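Local coordinates for proximal thread matrix protein 1 (Mytilus galloprovincialis, PDB 4CN9) that probably binds collagen as a zinc-binding matrix protein of the mussel byssus, built from two von Willebrand factor type A domains, at residues A[236-241]-A[443-448]; A[308-313]-A[323-328]. All blocks are in the same frame, centred on the assembly; numbering follows the deposited sequence.

Overall arrangement
Two A domains joined by a small three-stranded antiparallel sheet make up this chain, and the two contacts sample different levels of that design. Contact 1 comes from segments 202 residues apart: segment 236-241 lies on helix 234-241, the last helix of the first domain, while 443-448, the end of the modelled chain, returns from the second to lie beside it. Contact 2 is local, its segments 10 residues apart and both inside the second domain, where edge strand 306-310 meets helix 318-327. Along the chain it falls between the two halves of contact 1. The contact centres lie about 37 Å apart and the nearest atoms about 18 Å, so linkage between domains and packing within one are spatially separate.

Contact 1: residues A[236-241]-A[443-448]; sequences LVIDLA and PRAHKK. With ZN (zinc ion), chain D.
Ala-445 turns its methyl group toward segment 236-241 and sets it against Asp-239, whose carboxylate oxygen OD1 lies 3.4 Å from Ala-445 CB. In Asp-239 a chi1 of -73° sets CG beside the backbone N, and OD1 is the carboxylate oxygen that meets the methyl, while OD2 is engaged in a salt bridge with Lys-235 one helical turn earlier. Ile-238 adds a looser apolar touch, its branch methyl CG2 4.3 Å from Ala-445 CB; the rest of that side chain packs on Leu-84 of helix 73-85. Polar linkage between the backbones is indirect: one water donates to Asp-239 O at 2.7 Å and accepts from Ala-445 N at 3.2 Å. The returning chain belongs to strand 439-447, the middle strand of the antiparallel sheet between the two A domains, and here it runs past the last helix of the first domain, pairing with strand 48-49 through backbone bonds of His-446 and Glu-49. Beyond Ala-445 the chain points the His-446 side chain away from the helix, and NE2 binds the zinc ion at 2.0 Å; Glu-49, Asp-51 and two waters also coordinate the metal. On the other ring nitrogen, ND1 makes a weak hydrogen bond to Arg-444 O at 3.3 Å (N-H...O 150°), a second hold on the rotation of the imidazole.

Contact 2: residues A[308-313]-A[323-328]; sequences KQFGLK and GAIDKV. With SO4 (sulfate ion), chain G.
The edge strand of the second A domain's central sheet meets the helix that follows it here, through Phe-310 packed against Ala-324 and Ile-325. CE2 of Phe-310 lies 3.6 Å from Ala-324 CB, with the methyl set obliquely to the ring. Further round, CZ of Phe-310 comes within 4.1 Å of CG1 of Ile-325, whose side chain continues onto helix 272-285 at Met-280 and Lys-281. Phe-310 holds CG between its backbone N and carbonyl carbon (chi1 61°), a rotation that carries the ring out to the helix, where Tyr-315 also meets it edge-to-face. Next to the ring, the aliphatic part of Gln-309 takes part, CG lying 3.9 Å from Val-328 CG2. Two consecutive strand residues can both face this way because Gln-309 and Phe-310 form a classic beta bulge opposite Val-299 of strand 295-302, the antiparallel neighbour in this Rossmann-like sheet. The amide of Gln-309 turns elsewhere, NE2 bonding to Thr-301 OG1 on that same neighbouring strand. A sulfate ion, probably from the crystallisation liquor, bridges the two ends of 308-313: NZ of Lys-308 donates to sulfate O1 at 2.9 Å, and the backbone N of Lys-313 donates to O2 at 3.0 Å with an N-H...O angle of 158°. Lys-308 reaches it by a bend at chi3 (81°), and its NZ has a further partner in Glu-348 O.

Contact 1: residues A[236-241]-A[443-448]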
loop_
_atom_site.group_PDB
_atom_site.type_symbol
_atom_site.label_atom_id
_atom_site.label_comp_id
_atom_site.label_asym_id
_atom_site.label_seq_id
_atom_site.Cartn_x
_atom_site.Cartn_y
_atom_site.Cartn_z
ATOM N N LEU A 236 6.848 12.261 7.949
ATOM C CA LEU A 236 6.164 11.040 7.539
ATOM C C LEU A 236 5.788 11.048 6.051
ATOM O O LEU A 236 5.916 10.038 5.365
ATOM C CB LEU A 236 4.903 10.850 8.383
ATOM C CG LEU A 236 5.136 10.545 9.865
ATOM C CD1 LEU A 236 3.830 10.574 10.652
ATOM C CD2 LEU A 236 5.808 9.198 10.024
ATOM N N VAL A 237 5.318 12.185 5.556
ATOM C CA VAL A 237 4.920 12.282 4.167
ATOM C C VAL A 237 6.127 12.159 3.262
ATOM O O VAL A 237 6.081 11.465 2.257
ATOM C CB VAL A 237 4.156 13.594 3.882
ATOM C CG1 VAL A 237 3.940 13.785 2.394
ATOM C CG2 VAL A 237 2.822 13.594 4.612
ATOM N N ILE A 238 7.219 12.826 3.619
ATOM C CA ILE A 238 8.426 12.758 2.824
ATOM C C ILE A 238 9.001 11.339 2.837
ATOM O O ILE A 238 9.499 10.866 1.825
ATOM C CB ILE A 238 9.497 13.743 3.333
ATOM C CG1 ILE A 238 8.967 15.180 3.275
ATOM C CG2 ILE A 238 10.779 13.587 2.533
ATOM C CD1 ILE A 238 8.403 15.596 1.925
ATOM N N ASP A 239 8.934 10.677 3.991
ATOM C CA ASP A 239 9.421 9.303 4.114
ATOM C C ASP A 239 8.672 8.372 3.176
ATOM O O ASP A 239 9.279 7.520 2.534
ATOM C CB ASP A 239 9.270 8.793 5.551
ATOM C CG ASP A 239 10.285 9.411 6.501
ATOM O OD1 ASP A 239 11.268 10.008 6.016
ATOM O OD2 ASP A 239 10.097 9.295 7.728
ATOM N N LEU A 240 7.350 8.531 3.115
ATOM C CA LEU A 240 6.523 7.719 2.212
ATOM C C LEU A 240 6.723 8.105 0.750
ATOM O O LEU A 240 6.728 7.238 -0.132
ATOM C CB LEU A 240 5.045 7.845 2.582
ATOM C CG LEU A 240 4.614 7.315 3.948
ATOM C CD1 LEU A 240 3.284 7.931 4.372
ATOM C CD2 LEU A 240 4.506 5.796 3.908
ATOM N N ALA A 241 6.882 9.401 0.480
ATOM C CA ALA A 241 7.090 9.863 -0.893
ATOM C C ALA A 241 8.415 9.357 -1.418
ATOM O O ALA A 241 8.568 9.128 -2.618
ATOM C CB ALA A 241 7.061 11.379 -0.964
ATOM N N PRO A 443 13.398 2.623 1.531
ATOM C CA PRO A 443 13.276 4.017 1.982
ATOM C C PRO A 443 14.497 4.848 1.592
ATOM O O PRO A 443 15.614 4.415 1.838
ATOM C CB PRO A 443 13.181 3.884 3.505
ATOM C CG PRO A 443 13.908 2.637 3.817
ATOM C CD PRO A 443 13.683 1.708 2.650
ATOM N N ARG A 444 14.287 6.024 1.002
ATOM C CA ARG A 444 15.397 6.824 0.488
ATOM C C ARG A 444 15.478 8.231 1.092
ATOM O O ARG A 444 16.371 9.007 0.742
ATOM C CB ARG A 444 15.315 6.911 -1.034
ATOM C CG ARG A 444 15.678 5.607 -1.750
ATOM C CD ARG A 444 16.114 5.820 -3.208
ATOM N NE ARG A 444 17.017 6.962 -3.392
ATOM C CZ ARG A 444 17.776 7.167 -4.466
ATOM N NH1 ARG A 444 17.778 6.300 -5.475
ATOM N NH2 ARG A 444 18.549 8.244 -4.528
ATOM N N ALA A 445 14.562 8.564 1.992
ATOM C CA ALA A 445 14.616 9.869 2.648
ATOM C C ALA A 445 15.737 9.898 3.700
ATOM O O ALA A 445 16.131 8.855 4.234
ATOM C CB ALA A 445 13.290 10.204 3.280
ATOM N N HIS A 446 16.246 11.095 3.975
ATOM C CA HIS A 446 17.314 11.285 4.947
ATOM C C HIS A 446 17.272 12.716 5.478
ATOM O O HIS A 446 16.618 13.584 4.894
ATOM C CB HIS A 446 18.675 11.002 4.305
ATOM C CG HIS A 446 18.910 11.759 3.037
ATOM N ND1 HIS A 446 18.574 11.253 1.801
ATOM C CD2 HIS A 446 19.426 12.991 2.812
ATOM C CE1 HIS A 446 18.887 12.132 0.864
ATOM N NE2 HIS A 446 19.407 13.195 1.450
ATOM N N LYS A 447 17.967 12.966 6.586
ATOM C CA LYS A 447 17.973 14.299 7.188
ATOM C C LYS A 447 18.579 15.349 6.257
ATOM O O LYS A 447 19.552 15.085 5.552
ATOM C CB LYS A 447 18.723 14.274 8.517
ATOM C CG LYS A 447 18.002 13.480 9.591
ATOM C CD LYS A 447 18.758 13.479 10.908
ATOM C CE LYS A 447 17.988 12.710 11.971
ATOM N NZ LYS A 447 18.696 12.716 13.277
ATOM N N LYS A 448 17.984 16.540 6.247
ATOM C CA LYS A 448 18.533 17.664 5.490
ATOM C C LYS A 448 19.948 17.993 5.951
ATOM O O LYS A 448 20.247 17.907 7.143
ATOM C CB LYS A 448 17.649 18.899 5.649
ATOM C CG LYS A 448 16.537 18.965 4.633
ATOM C CD LYS A 448 15.820 20.291 4.634
ATOM C CE LYS A 448 14.702 20.267 3.614
ATOM N NZ LYS A 448 13.900 21.502 3.622
HETATM ZN ZN ZN D . 19.793 14.332 -0.151
HETATM O O HOH W 1 11.892 6.980 2.595
HETATM O O HOH W 2 21.878 14.145 -0.174
HETATM O O HOH W 3 20.967 15.619 -1.291
#

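Contact 2: residues A[308-313]-A[323-328]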
loop_
_atom_site.group_PDB
_atom_site.type_symbol
_atom_site.label_atom_id
_atom_site.label_comp_id
_atom_site.label_asym_id
_atom_site.label_seq_id
_atom_site.Cartn_x
_atom_site.Cartn_y
_atom_site.Cartn_z
ATOM N N LYS A 308 4.401 -23.208 13.757
ATOM C CA LYS A 308 5.537 -22.940 12.859
ATOM C C LYS A 308 6.078 -24.253 12.330
ATOM O O LYS A 308 6.552 -25.101 13.105
ATOM C CB LYS A 308 6.655 -22.167 13.567
ATOM C CG LYS A 308 7.851 -21.836 12.657
ATOM C CD LYS A 308 8.832 -20.833 13.284
ATOM C CE LYS A 308 9.794 -21.478 14.254
ATOM N NZ LYS A 308 10.914 -20.554 14.643
ATOM N N GLN A 309 5.998 -24.424 11.017
ATOM C CA GLN A 309 6.474 -25.639 10.368
ATOM C C GLN A 309 7.960 -25.521 10.088
ATOM O O GLN A 309 8.723 -26.437 10.375
ATOM C CB GLN A 309 5.706 -25.907 9.073
ATOM C CG GLN A 309 4.224 -26.104 9.253
ATOM C CD GLN A 309 3.904 -27.310 10.117
ATOM O OE1 GLN A 309 4.729 -28.197 10.283
ATOM N NE2 GLN A 309 2.705 -27.336 10.678
ATOM N N PHE A 310 8.369 -24.395 9.510
ATOM C CA PHE A 310 9.783 -24.095 9.396
ATOM C C PHE A 310 10.017 -22.594 9.324
ATOM O O PHE A 310 9.202 -21.849 8.772
ATOM C CB PHE A 310 10.447 -24.847 8.223
ATOM C CG PHE A 310 9.883 -24.534 6.845
ATOM C CD1 PHE A 310 10.356 -23.452 6.109
ATOM C CD2 PHE A 310 8.931 -25.362 6.262
ATOM C CE1 PHE A 310 9.883 -23.208 4.820
ATOM C CE2 PHE A 310 8.453 -25.111 4.993
ATOM C CZ PHE A 310 8.925 -24.032 4.274
ATOM N N GLY A 311 11.107 -22.164 9.953
ATOM C CA GLY A 311 11.506 -20.773 9.960
ATOM C C GLY A 311 12.399 -20.455 8.776
ATOM O O GLY A 311 12.755 -21.341 7.984
ATOM N N LEU A 312 12.779 -19.186 8.693
ATOM C CA LEU A 312 13.481 -18.616 7.547
ATOM C C LEU A 312 14.887 -19.189 7.338
ATOM O O LEU A 312 15.437 -19.133 6.220
ATOM C CB LEU A 312 13.580 -17.091 7.734
ATOM C CG LEU A 312 12.273 -16.290 7.676
ATOM C CD1 LEU A 312 12.478 -14.914 8.243
ATOM C CD2 LEU A 312 11.760 -16.204 6.240
ATOM N N LYS A 313 15.467 -19.744 8.400
ATOM C CA LYS A 313 16.859 -20.201 8.344
ATOM C C LYS A 313 17.018 -21.714 8.205
ATOM O O LYS A 313 18.154 -22.218 8.167
ATOM C CB LYS A 313 17.605 -19.720 9.584
ATOM C CG LYS A 313 17.937 -18.241 9.564
ATOM C CD LYS A 313 19.048 -17.949 8.564
ATOM C CE LYS A 313 19.346 -16.450 8.460
ATOM N NZ LYS A 313 20.018 -16.122 7.170
ATOM N N GLY A 323 10.080 -29.360 -0.918
ATOM C CA GLY A 323 9.851 -30.637 -0.268
ATOM C C GLY A 323 9.343 -30.458 1.157
ATOM O O GLY A 323 8.558 -31.263 1.643
ATOM N N ALA A 324 9.781 -29.400 1.833
ATOM C CA ALA A 324 9.290 -29.136 3.187
ATOM C C ALA A 324 7.814 -28.738 3.155
ATOM O O ALA A 324 7.017 -29.165 4.009
ATOM C CB ALA A 324 10.129 -28.059 3.860
ATOM N N ILE A 325 7.444 -27.928 2.169
ATOM C CA ILE A 325 6.043 -27.542 2.003
ATOM C C ILE A 325 5.170 -28.783 1.807
ATOM O O ILE A 325 4.092 -28.914 2.401
ATOM C CB ILE A 325 5.883 -26.576 0.808
ATOM C CG1 ILE A 325 6.395 -25.185 1.209
ATOM C CG2 ILE A 325 4.438 -26.500 0.367
ATOM C CD1 ILE A 325 6.650 -24.273 0.058
ATOM N N ASP A 326 5.669 -29.721 1.015
ATOM C CA ASP A 326 4.906 -30.916 0.671
ATOM C C ASP A 326 4.694 -31.888 1.830
ATOM O O ASP A 326 3.716 -32.643 1.841
ATOM C CB ASP A 326 5.578 -31.634 -0.493
ATOM C CG ASP A 326 5.000 -31.224 -1.833
ATOM O OD1 ASP A 326 3.869 -30.704 -1.855
ATOM O OD2 ASP A 326 5.679 -31.409 -2.856
ATOM N N LYS A 327 5.610 -31.875 2.792
ATOM C CA LYS A 327 5.512 -32.731 3.968
ATOM C C LYS A 327 4.492 -32.250 5.005
ATOM O O LYS A 327 4.128 -32.991 5.918
ATOM C CB LYS A 327 6.886 -32.850 4.642
ATOM C CG LYS A 327 7.837 -33.819 3.961
ATOM C CD LYS A 327 9.131 -33.991 4.758
ATOM C CE LYS A 327 10.325 -34.173 3.826
ATOM N NZ LYS A 327 11.631 -34.175 4.552
ATOM N N VAL A 328 4.020 -31.020 4.877
ATOM C CA VAL A 328 3.104 -30.467 5.875
ATOM C C VAL A 328 1.757 -31.193 5.849
ATOM O O VAL A 328 1.143 -31.337 4.797
ATOM C CB VAL A 328 2.920 -28.950 5.679
ATOM C CG1 VAL A 328 1.827 -28.400 6.592
ATOM C CG2 VAL A 328 4.230 -28.250 5.956
HETATM S S SO4 G . 14.403 -19.981 12.649
HETATM O O1 SO4 G . 13.391 -20.896 13.171
HETATM O O2 SO4 G . 14.613 -20.234 11.216
HETATM O O3 SO4 G . 15.670 -20.182 13.343
HETATM O O4 SO4 G . 13.918 -18.625 12.882
#